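Local coordinates for protein PpiC-type peptidyl-prolyl cis-trans isomerase (Novosphingobium aromaticivorans, PDB 3GPK) that probably catalyses the cis-trans isomerisation of peptidyl-prolyl bonds as a periplasmic folding chaperone, this piece being its parvulin-type (PpiC) rotamase domain, at residues 8-14 and 96-102. Residues are numbered along the deposited sequence; the frame is centred on the assembly and turned at random.
Sequences YRIGEIF and SILYLID
Glu-12 reaches over to Ser-96 on the antiparallel neighbour. Its CB lies 4.1 Å from Leu-98 CD2; CG passes at a similar distance from the carbonyl oxygen of Ile-97, and CD comes to 3.7 Å from Ser-96 OG. With CG anti to the backbone N (chi1 171°) and the chain extended beyond it, the carboxylate stands out over the sheet face, where Ser-96 OG donates to Glu-12 OE2 at 2.7 Å. OE2 takes this bond on its anti lone pair, away from OE1. The same OG also sits at the edge of the Phe-14 ring, 3.6 Å from CD1. Without the carboxylate, as with an alanine here, the Ser-96 hydroxyl would probably lose this acceptor and be freer to turn.

These are the two central strands of the parvulin-type domain's four-stranded antiparallel sheet. On the face shared with Glu-12, Ile-10 CG2 meets Leu-98 CD2 at 4.0 Å, and Leu-100 CD1 touches Ile-10 CG1 and meets the edge of the Tyr-8 ring at CD1; helix 71-79 packs on this side. Ile-13 and Ile-97 pair on the other face, against helix 22-37.

Backbone pairing is regular from Phe-14 with Ser-96 back to Ile-10 with Leu-100, and breaks at Arg-9 in a classic beta bulge: Ile-101 and Asp-102 both face it. Arg-9 O receives Asp-102 N at 3.2 Å and, weakly, Ile-101 N, while Arg-9 N donates to Asp-102 O in a straighter bond (169°). Arg-9 CB packs 3.6 Å from Asp-102 CB, and Arg-9 CD lies 3.8 Å from Ile-101 CG2, while the guanidinium forms its salt bridge with Asp-60.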
loop_
_atom_site.group_PDB
_atom_site.type_symbol
_atom_site.label_atom_id
_atom_site.label_comp_id
_atom_site.label_asym_id
_atom_site.label_seq_id
_atom_site.Cartn_x
_atom_site.Cartn_y
_atom_site.Cartn_z
ATOM N N TYR A 8 1.532 -11.576 2.545
ATOM C CA TYR A 8 1.786 -10.586 1.519
ATOM C C TYR A 8 2.878 -9.624 1.913
ATOM O O TYR A 8 2.909 -9.154 3.045
ATOM C CB TYR A 8 0.515 -9.775 1.259
ATOM C CG TYR A 8 -0.693 -10.593 0.876
ATOM C CD1 TYR A 8 -1.161 -10.603 -0.437
ATOM C CD2 TYR A 8 -1.369 -11.361 1.824
ATOM C CE1 TYR A 8 -2.276 -11.356 -0.798
ATOM C CE2 TYR A 8 -2.480 -12.117 1.475
ATOM C CZ TYR A 8 -2.927 -12.110 0.164
ATOM O OH TYR A 8 -4.031 -12.854 -0.179
ATOM N N ARG A 9 3.783 -9.344 0.978
ATOM C CA ARG A 9 4.820 -8.358 1.231
ATOM C C ARG A 9 4.248 -7.134 0.533
ATOM O O ARG A 9 4.173 -7.080 -0.697
ATOM C CB ARG A 9 6.152 -8.749 0.605
ATOM C CG ARG A 9 7.263 -7.808 1.041
ATOM C CD ARG A 9 8.620 -8.254 0.552
ATOM N NE ARG A 9 9.697 -7.505 1.196
ATOM C CZ ARG A 9 9.936 -7.512 2.504
ATOM N NH1 ARG A 9 9.171 -8.227 3.316
ATOM N NH2 ARG A 9 10.955 -6.821 2.999
ATOM N N ILE A 10 3.827 -6.158 1.324
ATOM C CA ILE A 10 3.194 -4.972 0.774
ATOM C C ILE A 10 3.915 -3.671 1.068
ATOM O O ILE A 10 4.493 -3.492 2.140
ATOM C CB ILE A 10 1.737 -4.868 1.303
ATOM C CG1 ILE A 10 0.932 -6.081 0.834
ATOM C CG2 ILE A 10 1.082 -3.578 0.827
ATOM C CD1 ILE A 10 -0.456 -6.169 1.432
ATOM N N GLY A 11 3.879 -2.773 0.088
ATOM C CA GLY A 11 4.466 -1.459 0.239
ATOM C C GLY A 11 3.284 -0.516 0.375
ATOM O O GLY A 11 2.269 -0.696 -0.298
ATOM N N GLU A 12 3.394 0.474 1.252
ATOM C CA GLU A 12 2.297 1.424 1.443
ATOM C C GLU A 12 2.743 2.873 1.530
ATOM O O GLU A 12 3.770 3.183 2.129
ATOM C CB GLU A 12 1.508 1.094 2.728
ATOM C CG GLU A 12 0.473 2.178 3.114
ATOM C CD GLU A 12 -0.242 1.904 4.425
ATOM O OE1 GLU A 12 0.405 1.377 5.357
ATOM O OE2 GLU A 12 -1.447 2.230 4.526
ATOM N N ILE A 13 1.965 3.752 0.905
ATOM C CA ILE A 13 2.190 5.190 0.977
ATOM C C ILE A 13 0.872 5.709 1.547
ATOM O O ILE A 13 -0.173 5.566 0.917
ATOM C CB ILE A 13 2.424 5.835 -0.410
ATOM C CG1 ILE A 13 3.762 5.361 -0.995
ATOM C CG2 ILE A 13 2.398 7.355 -0.268
ATOM C CD1 ILE A 13 4.078 5.925 -2.381
ATOM N N PHE A 14 0.921 6.277 2.746
ATOM C CA PHE A 14 -0.275 6.793 3.398
ATOM C C PHE A 14 -0.304 8.308 3.443
ATOM O O PHE A 14 0.680 8.937 3.823
ATOM C CB PHE A 14 -0.357 6.249 4.825
ATOM C CG PHE A 14 -1.415 6.906 5.663
ATOM C CD1 PHE A 14 -2.763 6.737 5.366
ATOM C CD2 PHE A 14 -1.059 7.717 6.735
ATOM C CE1 PHE A 14 -3.745 7.368 6.122
ATOM C CE2 PHE A 14 -2.032 8.354 7.496
ATOM C CZ PHE A 14 -3.378 8.179 7.189
ATOM N N SER A 96 -4.487 5.456 1.069
ATOM C CA SER A 96 -3.276 4.659 0.946
ATOM C C SER A 96 -3.111 4.148 -0.475
ATOM O O SER A 96 -4.094 3.894 -1.179
ATOM C CB SER A 96 -3.303 3.454 1.885
ATOM O OG SER A 96 -3.200 3.858 3.234
ATOM N N ILE A 97 -1.853 4.039 -0.890
ATOM C CA ILE A 97 -1.488 3.500 -2.186
ATOM C C ILE A 97 -0.743 2.221 -1.817
ATOM O O ILE A 97 0.145 2.243 -0.967
ATOM C CB ILE A 97 -0.531 4.435 -2.960
ATOM C CG1 ILE A 97 -1.205 5.788 -3.206
ATOM C CG2 ILE A 97 -0.136 3.790 -4.296
ATOM C CD1 ILE A 97 -0.259 6.839 -3.794
ATOM N N LEU A 98 -1.110 1.107 -2.437
ATOM C CA LEU A 98 -0.452 -0.156 -2.132
ATOM C C LEU A 98 0.348 -0.691 -3.305
ATOM O O LEU A 98 0.041 -0.420 -4.466
ATOM C CB LEU A 98 -1.484 -1.211 -1.731
ATOM C CG LEU A 98 -2.415 -0.893 -0.569
ATOM C CD1 LEU A 98 -3.400 -2.045 -0.420
ATOM C CD2 LEU A 98 -1.615 -0.675 0.719
ATOM N N TYR A 99 1.385 -1.452 -2.976
ATOM C CA TYR A 99 2.244 -2.080 -3.965
ATOM C C TYR A 99 2.475 -3.507 -3.491
ATOM O O TYR A 99 3.055 -3.732 -2.426
ATOM C CB TYR A 99 3.570 -1.319 -4.070
ATOM C CG TYR A 99 4.539 -1.873 -5.097
ATOM C CD1 TYR A 99 4.088 -2.337 -6.332
ATOM C CD2 TYR A 99 5.910 -1.894 -4.846
ATOM C CE1 TYR A 99 4.980 -2.809 -7.296
ATOM C CE2 TYR A 99 6.810 -2.363 -5.803
ATOM C CZ TYR A 99 6.336 -2.818 -7.025
ATOM O OH TYR A 99 7.222 -3.281 -7.971
ATOM N N LEU A 100 1.994 -4.476 -4.263
ATOM C CA LEU A 100 2.175 -5.871 -3.891
ATOM C C LEU A 100 3.549 -6.344 -4.350
ATOM O O LEU A 100 3.726 -6.796 -5.482
ATOM C CB LEU A 100 1.073 -6.740 -4.496
ATOM C CG LEU A 100 1.079 -8.195 -4.008
ATOM C CD1 LEU A 100 1.070 -8.243 -2.483
ATOM C CD2 LEU A 100 -0.136 -8.918 -4.568
ATOM N N ILE A 101 4.518 -6.230 -3.445
ATOM C CA ILE A 101 5.902 -6.601 -3.711
ATOM C C ILE A 101 6.130 -8.097 -3.881
ATOM O O ILE A 101 6.826 -8.524 -4.797
ATOM C CB ILE A 101 6.823 -6.103 -2.575
ATOM C CG1 ILE A 101 6.700 -4.583 -2.428
ATOM C CG2 ILE A 101 8.260 -6.518 -2.856
ATOM C CD1 ILE A 101 7.333 -4.025 -1.166
ATOM N N ASP A 102 5.548 -8.895 -2.996
ATOM C CA ASP A 102 5.736 -10.336 -3.062
ATOM C C ASP A 102 4.529 -11.023 -2.437
ATOM O O ASP A 102 3.721 -10.390 -1.758
ATOM C CB ASP A 102 7.012 -10.719 -2.302
ATOM C CG ASP A 102 7.660 -11.996 -2.827
ATOM O OD1 ASP A 102 7.044 -12.694 -3.655
ATOM O OD2 ASP A 102 8.795 -12.299 -2.396
#